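Local coordinates for protein caprin-1 (Homo sapiens, PDB 4WBE) that binds mRNAs and regulates their transport, translation or stability, and is essential for the formation of cytoplasmic stress granules, at residues D56-Y59 and K60-P64; T98-V101 and L102-V106. All coordinates share one frame; numbering follows the deposited sequence.

Interaction 1: residues D56-Y59 and K60-P64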
ATOM      1  N   ASP A  56      12.566  11.058  -0.815  1.00 26.97           N
ATOM      2  CA  ASP A  56      13.299  10.087  -0.011  1.00 25.04           C
ATOM      3  C   ASP A  56      12.889  10.161   1.458  1.00 24.89           C
ATOM      4  O   ASP A  56      12.654   9.136   2.098  1.00 27.59           O
ATOM      5  CB  ASP A  56      14.810  10.290  -0.135  1.00 27.66           C
ATOM      6  CG  ASP A  56      15.346   9.934  -1.514  1.00 33.57           C
ATOM      7  OD1 ASP A  56      14.745   9.072  -2.191  1.00 30.84           O
ATOM      8  OD2 ASP A  56      16.404  10.485  -1.895  1.00 35.11           O
ATOM      9  N   GLU A  57      12.806  11.381   1.983  1.00 21.61           N
ATOM     10  CA  GLU A  57      12.364  11.588   3.359  1.00 25.10           C
ATOM     11  C   GLU A  57      10.933  11.109   3.571  1.00 23.43           C
ATOM     12  O   GLU A  57      10.634  10.482   4.583  1.00 23.90           O
ATOM     13  CB  GLU A  57      12.525  13.050   3.780  1.00 27.62           C
ATOM     14  CG  GLU A  57      13.977  13.471   3.906  1.00 36.97           C
ATOM     15  CD  GLU A  57      14.706  12.615   4.929  1.00 42.70           C
ATOM     16  OE1 GLU A  57      14.192  12.481   6.060  1.00 43.39           O
ATOM     17  OE2 GLU A  57      15.782  12.068   4.608  1.00 44.55           O
ATOM     18  N   PHE A  58      10.054  11.415   2.620  1.00 27.07           N
ATOM     19  CA  PHE A  58       8.668  10.976   2.711  1.00 21.69           C
ATOM     20  C   PHE A  58       8.582   9.456   2.665  1.00 22.21           C
ATOM     21  O   PHE A  58       7.763   8.850   3.371  1.00 20.79           O
ATOM     22  CB  PHE A  58       7.820  11.577   1.589  1.00 20.89           C
ATOM     23  CG  PHE A  58       6.341  11.339   1.759  1.00 17.27           C
ATOM     24  CD1 PHE A  58       5.608  12.071   2.682  1.00 19.75           C
ATOM     25  CD2 PHE A  58       5.690  10.373   1.002  1.00 17.90           C
ATOM     26  CE1 PHE A  58       4.245  11.854   2.846  1.00 18.42           C
ATOM     27  CE2 PHE A  58       4.325  10.149   1.158  1.00 16.14           C
ATOM     28  CZ  PHE A  58       3.603  10.888   2.080  1.00 17.38           C
ATOM     29  N   TYR A  59       9.431   8.853   1.833  1.00 23.40           N
ATOM     30  CA  TYR A  59       9.493   7.403   1.703  1.00 20.72           C
ATOM     31  C   TYR A  59       9.701   6.728   3.056  1.00 22.53           C
ATOM     32  O   TYR A  59       9.049   5.734   3.365  1.00 19.59           O
ATOM     33  CB  TYR A  59      10.662   7.019   0.792  1.00 22.73           C
ATOM     34  CG  TYR A  59      10.859   5.524   0.646  1.00 26.58           C
ATOM     35  CD1 TYR A  59       9.845   4.704   0.171  1.00 21.83           C
ATOM     36  CD2 TYR A  59      12.049   4.927   1.061  1.00 30.54           C
ATOM     37  CE1 TYR A  59      10.030   3.328   0.054  1.00 23.19           C
ATOM     38  CE2 TYR A  59      12.242   3.558   0.962  1.00 29.70           C
ATOM     39  CZ  TYR A  59      11.228   2.764   0.459  1.00 29.32           C
ATOM     40  OH  TYR A  59      11.421   1.404   0.360  1.00 29.74           O
ATOM     41  N   LYS A  60      10.606   7.285   3.857  1.00 17.81           N
ATOM     42  CA  LYS A  60      10.891   6.766   5.191  1.00 24.27           C
ATOM     43  C   LYS A  60       9.656   6.816   6.097  1.00 23.83           C
ATOM     44  O   LYS A  60       9.449   5.937   6.929  1.00 20.36           O
ATOM     45  CB  LYS A  60      12.063   7.537   5.822  1.00 25.75           C
ATOM     46  CG  LYS A  60      13.330   7.504   4.983  1.00 30.62           C
ATOM     47  CD  LYS A  60      14.577   7.852   5.803  1.00 32.67           C
ATOM     48  CE  LYS A  60      14.543   9.286   6.294  1.00 33.56           C
ATOM     49  NZ  LYS A  60      15.881   9.766   6.737  1.00 36.64           N
ATOM     50  N   LEU A  61       8.844   7.857   5.930  1.00 20.96           N
ATOM     51  CA  LEU A  61       7.658   8.053   6.759  1.00 20.94           C
ATOM     52  C   LEU A  61       6.522   7.093   6.440  1.00 20.77           C
ATOM     53  O   LEU A  61       5.780   6.683   7.330  1.00 19.86           O
ATOM     54  CB  LEU A  61       7.157   9.487   6.616  1.00 20.81           C
ATOM     55  CG  LEU A  61       8.165  10.556   7.044  1.00 23.75           C
ATOM     56  CD1 LEU A  61       7.546  11.929   6.896  1.00 27.19           C
ATOM     57  CD2 LEU A  61       8.622  10.309   8.485  1.00 24.81           C
ATOM     58  N   VAL A  62       6.372   6.740   5.170  1.00 20.72           N
ATOM     59  CA  VAL A  62       5.250   5.902   4.779  1.00 14.96           C
ATOM     60  C   VAL A  62       5.628   4.438   4.605  1.00 17.04           C
ATOM     61  O   VAL A  62       4.751   3.576   4.527  1.00 17.29           O
ATOM     62  CB  VAL A  62       4.518   6.449   3.534  1.00 15.23           C
ATOM     63  CG1 VAL A  62       3.948   7.815   3.838  1.00 15.17           C
ATOM     64  CG2 VAL A  62       5.458   6.516   2.337  1.00 15.79           C
ATOM     65  N   ASP A  63       6.924   4.155   4.575  1.00 20.60           N
ATOM     66  CA  ASP A  63       7.387   2.770   4.536  1.00 20.75           C
ATOM     67  C   ASP A  63       8.402   2.539   5.656  1.00 23.67           C
ATOM     68  O   ASP A  63       9.568   2.256   5.400  1.00 22.71           O
ATOM     69  CB  ASP A  63       8.003   2.472   3.159  1.00 25.29           C
ATOM     70  CG  ASP A  63       8.290   1.003   2.949  1.00 26.80           C
ATOM     71  OD1 ASP A  63       7.641   0.165   3.609  1.00 26.84           O
ATOM     72  OD2 ASP A  63       9.125   0.683   2.082  1.00 29.77           O
ATOM     73  N   PRO A  64       7.946   2.632   6.917  1.00 21.44           N
ATOM     74  CA  PRO A  64       8.908   2.555   8.021  1.00 19.29           C
ATOM     75  C   PRO A  64       9.474   1.158   8.212  1.00 19.45           C
ATOM     76  O   PRO A  64       8.792   0.165   7.949  1.00 18.27           O
ATOM     77  CB  PRO A  64       8.070   2.958   9.246  1.00 19.96           C
ATOM     78  CG  PRO A  64       6.655   2.604   8.881  1.00 16.26           C
ATOM     79  CD  PRO A  64       6.566   2.852   7.392  1.00 19.20           C
TER
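The C-terminal end of helix 49-62, in the mainly helical HR-1 domain of caprin-1, is where Phe58 meets Val62, Tyr59 meets Asp63 and Glu57 meets Lys60. The last turn is closed by two i to i+4 backbone bonds, Val62 N to Phe58 O and, at the point where the chain leaves helical geometry, Asp63 N to Tyr59 O at 2.9 Å. On the buried side, CG1 of Val62 sits over one face of the Phe58 ring, 3.6 Å from CZ. With CG anti to the backbone N (chi1 -171°), the Phe58 ring leans forward along the helix, towards Val62, while CG1 of Val62 takes the place beside its own nitrogen. Val62 also packs on Leu25 of helix 2-27 and on His82 and Leu83 of helix 77-88, so this pair is part of the seam between three helices. Tyr59 and Asp63 run side by side and point the same way, with the ring and carboxylate planes 67° apart. The hydroxyl OH of Tyr59 stands 3.0 Å from OD2 of Asp63, and CE1 of the ring lies 3.8 Å from CB of Asp63. Tyr59 also rests on Leu25, and an alanine in its place would probably leave that leucine less covered on that side and the Asp63 carboxylate freer to turn. On the exposed side, Glu57 and Lys60 form an i to i+3 salt bridge, each chain bent, Glu57 at chi2 and Lys60 at chi3, to bring the charges together. The ammonium lies nearer one carboxylate oxygen than the other: NZ of Lys60 meets OE2 of Glu57 at 3.1 Å, on the syn side and 21° out of the carboxylate plane.

Interaction 2: residues T98-V101 and L102-V106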
ATOM      1  N   THR A  98       5.419  21.008   2.878  1.00 29.84           N
ATOM      2  CA  THR A  98       4.019  20.667   3.112  1.00 28.74           C
ATOM      3  C   THR A  98       3.605  19.461   2.282  1.00 25.10           C
ATOM      4  O   THR A  98       4.258  19.126   1.292  1.00 22.92           O
ATOM      5  CB  THR A  98       3.081  21.830   2.744  1.00 31.55           C
ATOM      6  OG1 THR A  98       3.164  22.085   1.337  1.00 33.73           O
ATOM      7  CG2 THR A  98       3.445  23.090   3.514  1.00 36.41           C
ATOM      8  N   TYR A  99       2.508  18.827   2.681  1.00 26.49           N
ATOM      9  CA  TYR A  99       1.927  17.746   1.899  1.00 23.14           C
ATOM     10  C   TYR A  99       1.444  18.282   0.558  1.00 24.85           C
ATOM     11  O   TYR A  99       1.441  17.561  -0.443  1.00 21.69           O
ATOM     12  CB  TYR A  99       0.764  17.106   2.650  1.00 19.09           C
ATOM     13  CG  TYR A  99       1.174  16.349   3.886  1.00 21.28           C
ATOM     14  CD1 TYR A  99       1.676  15.058   3.799  1.00 19.71           C
ATOM     15  CD2 TYR A  99       1.048  16.921   5.139  1.00 25.59           C
ATOM     16  CE1 TYR A  99       2.053  14.355   4.932  1.00 19.41           C
ATOM     17  CE2 TYR A  99       1.420  16.231   6.278  1.00 24.08           C
ATOM     18  CZ  TYR A  99       1.917  14.950   6.169  1.00 22.55           C
ATOM     19  OH  TYR A  99       2.282  14.272   7.306  1.00 23.13           O
ATOM     20  N   LYS A 100       1.021  19.543   0.547  1.00 24.22           N
ATOM     21  CA  LYS A 100       0.585  20.181  -0.691  1.00 27.85           C
ATOM     22  C   LYS A 100       1.705  20.228  -1.726  1.00 21.77           C
ATOM     23  O   LYS A 100       1.487  19.940  -2.904  1.00 24.59           O
ATOM     24  CB  LYS A 100       0.061  21.592  -0.422  1.00 30.98           C
ATOM     25  CG  LYS A 100      -0.488  22.270  -1.662  1.00 35.25           C
ATOM     26  CD  LYS A 100      -0.978  23.675  -1.355  1.00 43.11           C
ATOM     27  CE  LYS A 100      -1.468  24.379  -2.612  1.00 47.65           C
ATOM     28  NZ  LYS A 100      -2.233  25.615  -2.289  1.00 51.15           N
ATOM     29  N   VAL A 101       2.904  20.587  -1.283  1.00 21.39           N
ATOM     30  CA  VAL A 101       4.067  20.614  -2.172  1.00 23.17           C
ATOM     31  C   VAL A 101       4.486  19.206  -2.605  1.00 20.76           C
ATOM     32  O   VAL A 101       4.868  18.992  -3.757  1.00 23.78           O
ATOM     33  CB  VAL A 101       5.261  21.345  -1.521  1.00 29.34           C
ATOM     34  CG1 VAL A 101       6.535  21.153  -2.337  1.00 31.21           C
ATOM     35  CG2 VAL A 101       4.948  22.829  -1.335  1.00 29.00           C
ATOM     36  N   LEU A 102       4.446  18.259  -1.670  1.00 23.83           N
ATOM     37  CA  LEU A 102       4.779  16.874  -1.975  1.00 22.76           C
ATOM     38  C   LEU A 102       3.811  16.268  -2.991  1.00 18.50           C
ATOM     39  O   LEU A 102       4.223  15.547  -3.901  1.00 18.94           O
ATOM     40  CB  LEU A 102       4.799  16.029  -0.701  1.00 20.61           C
ATOM     41  CG  LEU A 102       5.953  16.287   0.271  1.00 23.15           C
ATOM     42  CD1 LEU A 102       5.841  15.361   1.469  1.00 19.54           C
ATOM     43  CD2 LEU A 102       7.287  16.091  -0.429  1.00 24.49           C
ATOM     44  N   LYS A 103       2.524  16.561  -2.824  1.00 15.90           N
ATOM     45  CA  LYS A 103       1.514  16.078  -3.751  1.00 16.34           C
ATOM     46  C   LYS A 103       1.769  16.640  -5.155  1.00 16.68           C
ATOM     47  O   LYS A 103       1.657  15.919  -6.146  1.00 18.13           O
ATOM     48  CB  LYS A 103       0.110  16.453  -3.274  1.00 17.01           C
ATOM     49  CG  LYS A 103      -0.973  16.028  -4.255  1.00 16.59           C
ATOM     50  CD  LYS A 103      -2.357  16.435  -3.781  1.00 18.73           C
ATOM     51  CE  LYS A 103      -3.413  16.040  -4.799  1.00 17.30           C
ATOM     52  NZ  LYS A 103      -4.767  16.366  -4.283  1.00 20.07           N
ATOM     53  N   GLU A 104       2.127  17.919  -5.234  1.00 20.85           N
ATOM     54  CA  GLU A 104       2.443  18.538  -6.522  1.00 25.00           C
ATOM     55  C   GLU A 104       3.641  17.860  -7.196  1.00 23.93           C
ATOM     56  O   GLU A 104       3.639  17.651  -8.408  1.00 22.65           O
ATOM     57  CB  GLU A 104       2.690  20.040  -6.343  1.00 29.75           C
ATOM     58  CG  GLU A 104       1.436  20.832  -5.986  1.00 33.82           C
ATOM     59  CD  GLU A 104       1.748  22.202  -5.407  1.00 42.12           C
ATOM     60  OE1 GLU A 104       2.943  22.552  -5.304  1.00 44.29           O
ATOM     61  OE2 GLU A 104       0.794  22.926  -5.052  1.00 43.53           O
ATOM     62  N   ILE A 105       4.654  17.519  -6.407  1.00 18.85           N
ATOM     63  CA  ILE A 105       5.792  16.749  -6.900  1.00 20.54           C
ATOM     64  C   ILE A 105       5.377  15.387  -7.448  1.00 19.57           C
ATOM     65  O   ILE A 105       5.773  15.009  -8.552  1.00 19.60           O
ATOM     66  CB  ILE A 105       6.869  16.562  -5.807  1.00 21.88           C
ATOM     67  CG1 ILE A 105       7.466  17.916  -5.412  1.00 27.77           C
ATOM     68  CG2 ILE A 105       7.975  15.651  -6.294  1.00 22.35           C
ATOM     69  CD1 ILE A 105       8.409  17.857  -4.206  1.00 28.69           C
ATOM     70  N   VAL A 106       4.593  14.649  -6.666  1.00 21.71           N
ATOM     71  CA  VAL A 106       4.118  13.326  -7.069  1.00 16.82           C
ATOM     72  C   VAL A 106       3.300  13.398  -8.358  1.00 17.62           C
ATOM     73  O   VAL A 106       3.457  12.567  -9.258  1.00 16.04           O
ATOM     74  CB  VAL A 106       3.278  12.658  -5.948  1.00 18.23           C
ATOM     75  CG1 VAL A 106       2.592  11.407  -6.471  1.00 11.08           C
ATOM     76  CG2 VAL A 106       4.162  12.303  -4.760  1.00 17.84           C
TER
HETATM   77  O   HOH W   1       5.534  21.376  -5.495  1.00 44.23           O
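Val101 and Ile105, with Lys100 and Glu104 beside them, link the first turn of helix 99-111 to its second through i to i+4 contacts. Thr98 is the N-cap: with chi1 at 64°, its OG1 reaches forward over the first turn to accept from Val101 N at 3.0 Å, a bond of 158° that satisfies an amide at the start of the helix. The carbonyl of Thr98 then receives Leu102 N, and the following carbonyls are met in the same regular way. Val101 O does double duty, accepting Ile105 N at 3.0 Å and a water at 3.0 Å. The same water donates to OE1 of Glu104 at 2.9 Å, tying that carboxylate to the backbone one turn earlier. CG1 of Ile105, anti to its own carbonyl carbon (chi1 -64°), leans back to within 3.3 Å of Val101 O, and its CD1 touches CG1 of Val101 at 4.2 Å. The Lys100 chain is extended throughout and rises away from the helix, whereas Glu104 turns back along it and crosses the lysine at a slant. The carboxylate therefore meets the methylenes: OE2 of Glu104 is 3.6 Å from CE of Lys100, while the ammonium NZ stays 4.9 Å from that oxygen and has a long, weak ion pair with Glu91. Along the inner side, Tyr99 and Leu102 are buried against Phe58 and Val94, and the Tyr99 hydroxyl is hydrogen-bonded to His82. Lys103, also extended, reaches the carbonyl of Leu87. The opposite charges of Lys100 and Glu104 thus probably attract only across a distance; between the residues of these two turns the hydrogen bonds are those of the threonine cap and the backbone, and Glu104 is tied in through a water.

How the interactions relate
Interaction 1 comes first along the chain, at the end of helix 49-62; interaction 2 follows at the start of helix 99-111. Helices 72-75 and 77-88 and strand 93-94 come between, and its antiparallel partner strand 97-98 runs into interaction 2 at Thr98. Their centres are 14 Å apart, yet the buried faces touch: CD1 of Phe58 lies 3.5 Å from CD1 of Leu102, and CE1 of Phe58 lies 3.9 Å from CE1 of Tyr99. Helix 77-88 packs against both, through Leu86 and His82. The two helix termini are thereby joined in one apolar core within the Caprin-1 dimerization domain, while the charged pairs Glu57-Lys60 and Lys100-Glu104 lie at the outer side.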